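Local coordinates for protein teicoplanin pseudoaglycone deacetylases Orf2 (Actinoplanes teichomyceticus, PDB 3DFF) that probably removes the acetyl group from the teicoplanin pseudoaglycone during antibiotic biosynthesis, as a zinc-dependent deacetylase of the PIG-L family, at residues Gly64-Pro67 / Asp68-Ala71; Glu240-Leu243 / Phe244-Asp248. All coordinates share one frame; numbering follows the deposited sequence.

How the interactions relate
Interaction 1 (residues 64-71) comes first along the chain, in the loop joining helix 54-62 to helix 71-85; interaction 2 (residues 240-248) follows much later, where the loop after helix 233-237 runs into helix 243-254. Their centres lie 26 Å apart and their nearest atoms about 14 Å, so they do not touch. Both are local contacts at the N-terminal ends of helices, outside the strands of the mixed sheet. From Ala71 to His16, a ligand of the bound zinc, is about 12 Å between side chains, and the side chain of Leu243 lies about 12 Å from the metal. The two contacts thus shape separate helix starts, and neither supplies a ligand to that zinc.

Interaction 1 of 2, residues Gly64-Pro67 / Asp68-Ala71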
loop_
_atom_site.group_PDB
_atom_site.type_symbol
_atom_site.label_atom_id
_atom_site.label_comp_id
_atom_site.label_asym_id
_atom_site.label_seq_id
_atom_site.Cartn_x
_atom_site.Cartn_y
_atom_site.Cartn_z
ATOM N N GLY A 64 11.214 -8.193 13.905
ATOM C CA GLY A 64 11.101 -9.050 15.090
ATOM C C GLY A 64 11.058 -10.535 14.814
ATOM O O GLY A 64 10.536 -11.312 15.631
ATOM N N LEU A 65 11.621 -10.937 13.676
ATOM C CA LEU A 65 11.683 -12.319 13.253
ATOM C C LEU A 65 13.129 -12.769 13.172
ATOM O O LEU A 65 14.043 -11.954 13.186
ATOM C CB LEU A 65 11.014 -12.497 11.884
ATOM C CG LEU A 65 9.552 -12.043 11.791
ATOM C CD1 LEU A 65 9.037 -12.145 10.361
ATOM C CD2 LEU A 65 8.685 -12.851 12.758
ATOM N N ALA A 66 13.327 -14.069 13.094
ATOM C CA ALA A 66 14.633 -14.624 12.804
ATOM C C ALA A 66 14.936 -14.379 11.316
ATOM O O ALA A 66 13.999 -14.244 10.517
ATOM C CB ALA A 66 14.628 -16.094 13.109
ATOM N N PRO A 67 16.235 -14.322 10.933
ATOM C CA PRO A 67 16.588 -14.033 9.535
ATOM C C PRO A 67 15.896 -14.945 8.517
ATOM O O PRO A 67 15.484 -14.467 7.448
ATOM C CB PRO A 67 18.112 -14.246 9.500
ATOM C CG PRO A 67 18.554 -13.985 10.906
ATOM C CD PRO A 67 17.438 -14.505 11.772
ATOM N N ASP A 68 15.760 -16.234 8.831
ATOM C CA ASP A 68 15.224 -17.186 7.860
ATOM C C ASP A 68 13.754 -17.573 8.079
ATOM O O ASP A 68 13.256 -18.513 7.448
ATOM C CB ASP A 68 16.099 -18.446 7.790
ATOM C CG ASP A 68 17.396 -18.221 7.024
ATOM O OD1 ASP A 68 17.521 -17.201 6.293
ATOM O OD2 ASP A 68 18.290 -19.088 7.143
ATOM N N ASP A 69 13.065 -16.838 8.953
ATOM C CA ASP A 69 11.636 -17.068 9.204
ATOM C C ASP A 69 10.837 -16.835 7.931
ATOM O O ASP A 69 11.273 -16.091 7.032
ATOM C CB ASP A 69 11.109 -16.128 10.299
ATOM C CG ASP A 69 11.353 -16.646 11.713
ATOM O OD1 ASP A 69 11.750 -17.821 11.872
ATOM O OD2 ASP A 69 11.147 -15.864 12.672
ATOM N N ASP A 70 9.657 -17.451 7.866
ATOM C CA ASP A 70 8.732 -17.230 6.756
ATOM C C ASP A 70 7.983 -15.931 7.033
ATOM O O ASP A 70 6.846 -15.933 7.520
ATOM C CB ASP A 70 7.795 -18.443 6.608
ATOM C CG ASP A 70 6.882 -18.358 5.388
ATOM O OD1 ASP A 70 6.761 -17.282 4.780
ATOM O OD2 ASP A 70 6.250 -19.389 5.046
ATOM N N ALA A 71 8.649 -14.815 6.720
ATOM C CA ALA A 71 8.138 -13.488 7.017
ATOM C C ALA A 71 6.830 -13.202 6.320
ATOM O O ALA A 71 5.955 -12.566 6.897
ATOM C CB ALA A 71 9.175 -12.430 6.666
#
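Asp69 folds its carboxylate back onto Leu65 and Ala66 across a type I beta turn that runs from Ala66 to Asp69. The turn reverses the chain between helix 54-62 and helix 71-85, and two hydrogen bonds between Ala66 and Asp69 brace it. One is the usual closing bond, from Asp69 N to Ala66 O (3.2 Å). The other runs the opposite way: Ala66 N gives its hydrogen to Asp69 OD2 at 2.9 Å, with an N-H...O angle of 154°. This donor stands above the carboxylate plane, 66° out of it. Asp69 has CG beside its own backbone N and anti to its carbonyl carbon (chi1 -84°), which swings the acid back over the start of the turn. The same OD2 lies 3.5 Å from Leu65 CB, while Ala66 CB packs against both carboxylate oxygens. The N-H probably helps to stabilise the carboxylate in its charged form.

Pro67 and Asp68 occupy the corner of the turn. The bond from Asp68 CA to CB points away from the residues before it, yet CB and OD1 stay against the Pro67 carbonyl; the side chain also touches Tyr52, and Pro67 packs on Gln57 of helix 54-62. Pro67 O accepts a hydrogen bond from His60 ND1, tying the corner back to that helix. Before the turn, Gly64 is the C-prime residue of the Schellman motif that ends the helix. After it, Asp70 is the N-cap of helix 71-85, its OD1 bonded to Leu73 N. Ala71 is buried against Trp63, Tyr100 and His60, and Leu65 reaches it with one branch of its fork, CD1 lying 3.7 Å from Ala71 CB.

Interaction 2 of 2, residues Glu240-Leu243 / Phe244-Asp248; sequences ENNL and FDRLD
The guanidinium of Arg246 has Leu243 CA over one face and Asn242 OD1 at its edge, near its plane; the ring of Phe244 carries Leu243 CD2 over one face, 4.1 Å from Phe244 CE1. These groups meet in the first turn of helix 243-254, with Asn242 at its N-cap position. The Asn242 side chain makes no capping bond to the backbone. Its OD1 instead accepts from Arg246 NE at 2.7 Å and from Arg246 NH2 at 3.0 Å, a side-on grip in which two donors share one oxygen. Both donors come from the same face of the amide, above its plane, yet OD1 lies almost exactly in the guanidinium plane. The two flat groups are turned 51° against each other. Asn242 CG stands between the backbone N and the carbonyl carbon (chi1 64°), which brings OD1 to the edge of the guanidinium; the arginine chain bends at chi3 to bring NE and NH2 round to it.

Arg246 NH2 also bonds to Leu236 O, so the arginine links the helix start to the end of helix 233-237. Leu243 N, near the same guanidinium, is bonded to Asn237 OD1. Phe244 stacks on Phe223 of helix 216-226, and Leu243 and Leu247 pack against the same helix through Val226 and Phe223. Asp248, farther along, salt-bridges to Arg219.

Along the helix, Arg246 N makes an i to i+4 helical bond to Asn242 O at 2.9 Å. One residue on, Leu247 N repeats the pattern to Leu243 O at 2.8 Å, and beside this bond Leu247 CD1 rests 4.0 Å from Leu243 CG.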
loop_
_atom_site.group_PDB
_atom_site.type_symbol
_atom_site.label_atom_id
_atom_site.label_comp_id
_atom_site.label_asym_id
_atom_site.label_seq_id
_atom_site.Cartn_x
_atom_site.Cartn_y
_atom_site.Cartn_z
ATOM N N GLU A 240 10.672 8.093 18.437
ATOM C CA GLU A 240 9.796 8.921 19.256
ATOM C C GLU A 240 8.613 8.102 19.774
ATOM O O GLU A 240 7.935 8.514 20.717
ATOM C CB GLU A 240 9.291 10.142 18.475
ATOM C CG GLU A 240 10.255 10.721 17.430
ATOM C CD GLU A 240 11.651 10.972 17.977
ATOM O OE1 GLU A 240 11.802 11.810 18.899
ATOM O OE2 GLU A 240 12.598 10.325 17.475
ATOM N N ASN A 241 8.375 6.940 19.161
ATOM C CA ASN A 241 7.263 6.069 19.543
ATOM C C ASN A 241 5.909 6.765 19.387
ATOM O O ASN A 241 5.037 6.676 20.257
ATOM C CB ASN A 241 7.443 5.562 20.972
ATOM C CG ASN A 241 6.701 4.277 21.219
ATOM O OD1 ASN A 241 5.576 4.284 21.716
ATOM N ND2 ASN A 241 7.318 3.159 20.847
ATOM N N ASN A 242 5.734 7.443 18.257
ATOM C CA ASN A 242 4.656 8.416 18.111
ATOM C C ASN A 242 3.873 8.323 16.801
ATOM O O ASN A 242 3.373 9.343 16.314
ATOM C CB ASN A 242 5.246 9.825 18.229
ATOM C CG ASN A 242 6.216 10.136 17.102
ATOM O OD1 ASN A 242 6.693 9.228 16.417
ATOM N ND2 ASN A 242 6.508 11.421 16.896
ATOM N N LEU A 243 3.772 7.125 16.219
ATOM C CA LEU A 243 3.013 6.969 14.969
ATOM C C LEU A 243 1.613 7.560 15.052
ATOM O O LEU A 243 1.227 8.356 14.203
ATOM C CB LEU A 243 2.934 5.501 14.521
ATOM C CG LEU A 243 2.075 5.251 13.262
ATOM C CD1 LEU A 243 2.763 5.723 11.980
ATOM C CD2 LEU A 243 1.659 3.781 13.147
ATOM N N PHE A 244 0.842 7.166 16.056
ATOM C CA PHE A 244 -0.551 7.604 16.115
ATOM C C PHE A 244 -0.653 9.112 16.343
ATOM O O PHE A 244 -1.532 9.767 15.780
ATOM C CB PHE A 244 -1.358 6.776 17.117
ATOM C CG PHE A 244 -1.468 5.321 16.725
ATOM C CD1 PHE A 244 -1.885 4.973 15.445
ATOM C CD2 PHE A 244 -1.117 4.311 17.610
ATOM C CE1 PHE A 244 -1.977 3.644 15.052
ATOM C CE2 PHE A 244 -1.210 2.968 17.227
ATOM C CZ PHE A 244 -1.640 2.643 15.935
ATOM N N ASP A 245 0.272 9.667 17.124
ATOM C CA ASP A 245 0.333 11.129 17.281
ATOM C C ASP A 245 0.591 11.838 15.949
ATOM O O ASP A 245 -0.042 12.848 15.638
ATOM C CB ASP A 245 1.401 11.518 18.305
ATOM C CG ASP A 245 0.971 11.238 19.719
ATOM O OD1 ASP A 245 -0.198 10.843 19.934
ATOM O OD2 ASP A 245 1.803 11.423 20.627
ATOM N N ARG A 246 1.526 11.302 15.170
ATOM C CA ARG A 246 1.861 11.880 13.876
ATOM C C ARG A 246 0.717 11.740 12.898
ATOM O O ARG A 246 0.447 12.654 12.135
ATOM C CB ARG A 246 3.136 11.243 13.322
ATOM C CG ARG A 246 4.401 11.854 13.911
ATOM C CD ARG A 246 5.626 11.243 13.302
ATOM N NE ARG A 246 5.916 9.949 13.912
ATOM C CZ ARG A 246 5.957 8.792 13.259
ATOM N NH1 ARG A 246 5.742 8.754 11.952
ATOM N NH2 ARG A 246 6.235 7.677 13.915
ATOM N N LEU A 247 0.025 10.603 12.943
ATOM C CA LEU A 247 -1.169 10.427 12.106
ATOM C C LEU A 247 -2.302 11.381 12.504
ATOM O O LEU A 247 -2.960 11.953 11.645
ATOM C CB LEU A 247 -1.643 8.971 12.146
ATOM C CG LEU A 247 -0.678 7.926 11.566
ATOM C CD1 LEU A 247 -1.359 6.561 11.611
ATOM C CD2 LEU A 247 -0.231 8.244 10.142
ATOM N N ASP A 248 -2.503 11.553 13.808
ATOM C CA ASP A 248 -3.527 12.476 14.315
ATOM C C ASP A 248 -3.217 13.923 13.912
ATOM O O ASP A 248 -4.117 14.653 13.506
ATOM C CB ASP A 248 -3.609 12.375 15.837
ATOM C CG ASP A 248 -4.496 11.222 16.315
ATOM O OD1 ASP A 248 -5.348 10.733 15.541
ATOM O OD2 ASP A 248 -4.352 10.827 17.495
#